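Local structure of cellulase CEL9M (Clostridium cellulolyticum, 1IA6) at residues S302-L307 with Q405-E410. The protein probably hydrolyses internal beta-1,4-glucosidic linkages in cellulose and related beta-glucans, as a family 9 glycoside hydrolase. Numbering follows the deposited sequence.
Sequences SNWGVL and QYQYTE
W304 lies across the short helix 406-409 and hydrogen-bonds to E410, a surface contact at the active-site side of this glycoside hydrolase family 9 module. It joins the loop leading into helix 306-323 to the turn of helix that runs up to E410, the predicted catalytic glutamate. Torsion chi1 of W304, -154°, turns the indole away from its own backbone N and lets the six-membered ring reach over Q407. The CA of Q407 sits under one face, 3.9 Å from that ring's centroid, a CH-pi contact, while CB of Y406 meets CH2 of W304 at 4.0 Å. At the ring's edge, NE1 donates to OE1 of E410 across 2.8 Å; the acceptor lies close to the indole plane, but the bond is bent, with an angle of 139° at the hydrogen. Y415 of helix 413-429 touches both partners of this bond.

On the other flank, Q407 extends toward N303, whose ND2 donates to OE1 over 3.2 Å. That bond is nearly straight, yet it reaches OE1 from above the carbonyl plane, with the two amide planes 72° apart. Two waters bridge the backbones: one, under the rim of the indole, accepts from G305 N and donates to Q407 O at 2.7 Å; the other, deeper between the backbones, accepts from V306 N and lies within hydrogen-bonding distance of N303 O and Q407 O, with more acceptors around it than protons to give. W304 directly holds one carboxylate oxygen of E410 and so probably limits how that glutamate can turn.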
ATOM      1  N   SER A 302      -8.866  -0.281 -15.092  1.00 11.15           N
ATOM      2  CA  SER A 302      -9.745   0.876 -14.994  1.00 12.44           C
ATOM      3  C   SER A 302      -8.914   2.129 -15.265  1.00 12.88           C
ATOM      4  O   SER A 302      -7.702   2.039 -15.465  1.00 12.71           O
ATOM      5  CB  SER A 302     -10.394   0.936 -13.608  1.00 13.42           C
ATOM      6  OG  SER A 302     -11.480   1.850 -13.592  1.00 13.59           O
ATOM      7  N   ASN A 303      -9.556   3.294 -15.254  1.00 12.88           N
ATOM      8  CA  ASN A 303      -8.867   4.542 -15.573  1.00 13.04           C
ATOM      9  C   ASN A 303      -8.063   5.229 -14.477  1.00 14.25           C
ATOM     10  O   ASN A 303      -7.091   5.918 -14.776  1.00 16.98           O
ATOM     11  CB  ASN A 303      -9.866   5.554 -16.149  1.00 12.68           C
ATOM     12  CG  ASN A 303     -10.921   5.964 -15.145  1.00 14.46           C
ATOM     13  OD1 ASN A 303     -11.737   5.148 -14.719  1.00 14.80           O
ATOM     14  ND2 ASN A 303     -10.905   7.235 -14.754  1.00 16.68           N
ATOM     15  N   TRP A 304      -8.456   5.060 -13.218  1.00 12.47           N
ATOM     16  CA  TRP A 304      -7.746   5.722 -12.130  1.00 13.82           C
ATOM     17  C   TRP A 304      -6.717   4.818 -11.464  1.00 11.47           C
ATOM     18  O   TRP A 304      -7.052   3.734 -10.990  1.00 10.52           O
ATOM     19  CB  TRP A 304      -8.747   6.237 -11.093  1.00 17.17           C
ATOM     20  CG  TRP A 304      -8.227   7.404 -10.317  1.00 22.10           C
ATOM     21  CD1 TRP A 304      -7.433   7.368  -9.207  1.00 23.02           C
ATOM     22  CD2 TRP A 304      -8.405   8.790 -10.637  1.00 23.00           C
ATOM     23  NE1 TRP A 304      -7.103   8.645  -8.818  1.00 24.79           N
ATOM     24  CE2 TRP A 304      -7.685   9.536  -9.679  1.00 23.78           C
ATOM     25  CE3 TRP A 304      -9.102   9.473 -11.644  1.00 25.01           C
ATOM     26  CZ2 TRP A 304      -7.641  10.936  -9.696  1.00 24.97           C
ATOM     27  CZ3 TRP A 304      -9.058  10.863 -11.662  1.00 24.68           C
ATOM     28  CH2 TRP A 304      -8.331  11.578 -10.693  1.00 25.36           C
ATOM     29  N   GLY A 305      -5.468   5.280 -11.426  1.00 10.99           N
ATOM     30  CA  GLY A 305      -4.402   4.492 -10.832  1.00 10.22           C
ATOM     31  C   GLY A 305      -4.251   3.192 -11.595  1.00  8.71           C
ATOM     32  O   GLY A 305      -4.160   2.118 -11.002  1.00  9.38           O
ATOM     33  N   VAL A 306      -4.212   3.284 -12.922  1.00  7.54           N
ATOM     34  CA  VAL A 306      -4.112   2.089 -13.747  1.00  9.18           C
ATOM     35  C   VAL A 306      -2.852   1.255 -13.511  1.00  7.60           C
ATOM     36  O   VAL A 306      -2.926   0.026 -13.480  1.00  9.40           O
ATOM     37  CB  VAL A 306      -4.246   2.433 -15.256  1.00 11.32           C
ATOM     38  CG1 VAL A 306      -3.083   3.278 -15.714  1.00 12.56           C
ATOM     39  CG2 VAL A 306      -4.340   1.153 -16.069  1.00 11.61           C
ATOM     40  N   LEU A 307      -1.704   1.904 -13.333  1.00  7.77           N
ATOM     41  CA  LEU A 307      -0.457   1.164 -13.102  1.00  7.97           C
ATOM     42  C   LEU A 307      -0.465   0.509 -11.724  1.00  8.67           C
ATOM     43  O   LEU A 307       0.134  -0.548 -11.522  1.00  8.55           O
ATOM     44  CB  LEU A 307       0.753   2.092 -13.238  1.00  8.26           C
ATOM     45  CG  LEU A 307       0.913   2.702 -14.638  1.00  8.61           C
ATOM     46  CD1 LEU A 307       2.137   3.602 -14.665  1.00 10.43           C
ATOM     47  CD2 LEU A 307       1.046   1.589 -15.673  1.00  9.95           C
ATOM     48  N   GLN A 405      -4.038  17.336 -14.977  1.00 32.01           N
ATOM     49  CA  GLN A 405      -4.455  15.966 -15.281  1.00 30.30           C
ATOM     50  C   GLN A 405      -4.076  14.994 -14.162  1.00 29.07           C
ATOM     51  O   GLN A 405      -3.113  14.239 -14.282  1.00 27.51           O
ATOM     52  CB  GLN A 405      -3.836  15.511 -16.607  1.00 31.49           C
ATOM     53  CG  GLN A 405      -4.322  16.297 -17.825  1.00 33.19           C
ATOM     54  CD  GLN A 405      -5.776  16.028 -18.163  1.00 33.64           C
ATOM     55  OE1 GLN A 405      -6.664  16.213 -17.332  1.00 36.35           O
ATOM     56  NE2 GLN A 405      -6.025  15.590 -19.392  1.00 36.42           N
ATOM     57  N   TYR A 406      -4.855  15.010 -13.084  1.00 27.08           N
ATOM     58  CA  TYR A 406      -4.605  14.159 -11.924  1.00 26.31           C
ATOM     59  C   TYR A 406      -4.669  12.659 -12.201  1.00 24.90           C
ATOM     60  O   TYR A 406      -3.938  11.880 -11.589  1.00 24.48           O
ATOM     61  CB  TYR A 406      -5.586  14.508 -10.799  1.00 28.86           C
ATOM     62  CG  TYR A 406      -5.674  15.990 -10.507  1.00 32.14           C
ATOM     63  CD1 TYR A 406      -4.521  16.763 -10.366  1.00 33.37           C
ATOM     64  CD2 TYR A 406      -6.911  16.622 -10.380  1.00 33.62           C
ATOM     65  CE1 TYR A 406      -4.596  18.132 -10.108  1.00 35.21           C
ATOM     66  CE2 TYR A 406      -6.999  17.990 -10.120  1.00 36.04           C
ATOM     67  CZ  TYR A 406      -5.838  18.738  -9.986  1.00 36.12           C
ATOM     68  OH  TYR A 406      -5.917  20.090  -9.731  1.00 37.97           O
ATOM     69  N   GLN A 407      -5.549  12.249 -13.108  1.00 22.84           N
ATOM     70  CA  GLN A 407      -5.675  10.833 -13.436  1.00 21.58           C
ATOM     71  C   GLN A 407      -4.321  10.259 -13.845  1.00 20.13           C
ATOM     72  O   GLN A 407      -3.996   9.112 -13.536  1.00 21.71           O
ATOM     73  CB  GLN A 407      -6.677  10.640 -14.579  1.00 23.17           C
ATOM     74  CG  GLN A 407      -6.780   9.208 -15.079  1.00 26.46           C
ATOM     75  CD  GLN A 407      -7.738   9.063 -16.249  1.00 26.89           C
ATOM     76  OE1 GLN A 407      -8.940   9.291 -16.114  1.00 27.54           O
ATOM     77  NE2 GLN A 407      -7.207   8.684 -17.405  1.00 28.09           N
ATOM     78  N   TYR A 408      -3.532  11.072 -14.538  1.00 17.32           N
ATOM     79  CA  TYR A 408      -2.221  10.653 -15.009  1.00 14.94           C
ATOM     80  C   TYR A 408      -1.093  10.857 -14.000  1.00 14.19           C
ATOM     81  O   TYR A 408      -0.222  10.003 -13.850  1.00 13.23           O
ATOM     82  CB  TYR A 408      -1.842  11.423 -16.281  1.00 16.41           C
ATOM     83  CG  TYR A 408      -2.793  11.254 -17.442  1.00 16.80           C
ATOM     84  CD1 TYR A 408      -3.973  11.992 -17.517  1.00 18.10           C
ATOM     85  CD2 TYR A 408      -2.510  10.356 -18.466  1.00 17.20           C
ATOM     86  CE1 TYR A 408      -4.848  11.838 -18.594  1.00 21.41           C
ATOM     87  CE2 TYR A 408      -3.376  10.192 -19.543  1.00 18.83           C
ATOM     88  CZ  TYR A 408      -4.540  10.936 -19.602  1.00 20.85           C
ATOM     89  OH  TYR A 408      -5.389  10.780 -20.677  1.00 23.58           O
ATOM     90  N   THR A 409      -1.124  11.985 -13.304  1.00 11.36           N
ATOM     91  CA  THR A 409      -0.045  12.339 -12.388  1.00 11.36           C
ATOM     92  C   THR A 409      -0.199  12.083 -10.896  1.00 11.65           C
ATOM     93  O   THR A 409       0.671  12.471 -10.119  1.00 10.30           O
ATOM     94  CB  THR A 409       0.309  13.811 -12.565  1.00 11.37           C
ATOM     95  OG1 THR A 409      -0.831  14.608 -12.229  1.00 11.87           O
ATOM     96  CG2 THR A 409       0.706  14.087 -14.013  1.00 11.64           C
ATOM     97  N   GLU A 410      -1.285  11.445 -10.482  1.00 11.78           N
ATOM     98  CA  GLU A 410      -1.459  11.172  -9.063  1.00 13.61           C
ATOM     99  C   GLU A 410      -0.438  10.157  -8.564  1.00 11.79           C
ATOM    100  O   GLU A 410       0.012   9.295  -9.317  1.00 11.03           O
ATOM    101  CB  GLU A 410      -2.869  10.650  -8.779  1.00 16.00           C
ATOM    102  CG  GLU A 410      -3.855  11.750  -8.421  1.00 24.86           C
ATOM    103  CD  GLU A 410      -4.721  11.380  -7.235  1.00 28.86           C
ATOM    104  OE1 GLU A 410      -5.496  10.403  -7.342  1.00 31.61           O
ATOM    105  OE2 GLU A 410      -4.622  12.061  -6.190  1.00 32.14           O
TER
HETATM  106  O   HOH W   1      -4.358   6.301 -14.079  1.00 22.44           O
HETATM  107  O   HOH W   2      -4.409   7.992 -11.124  1.00 23.74           O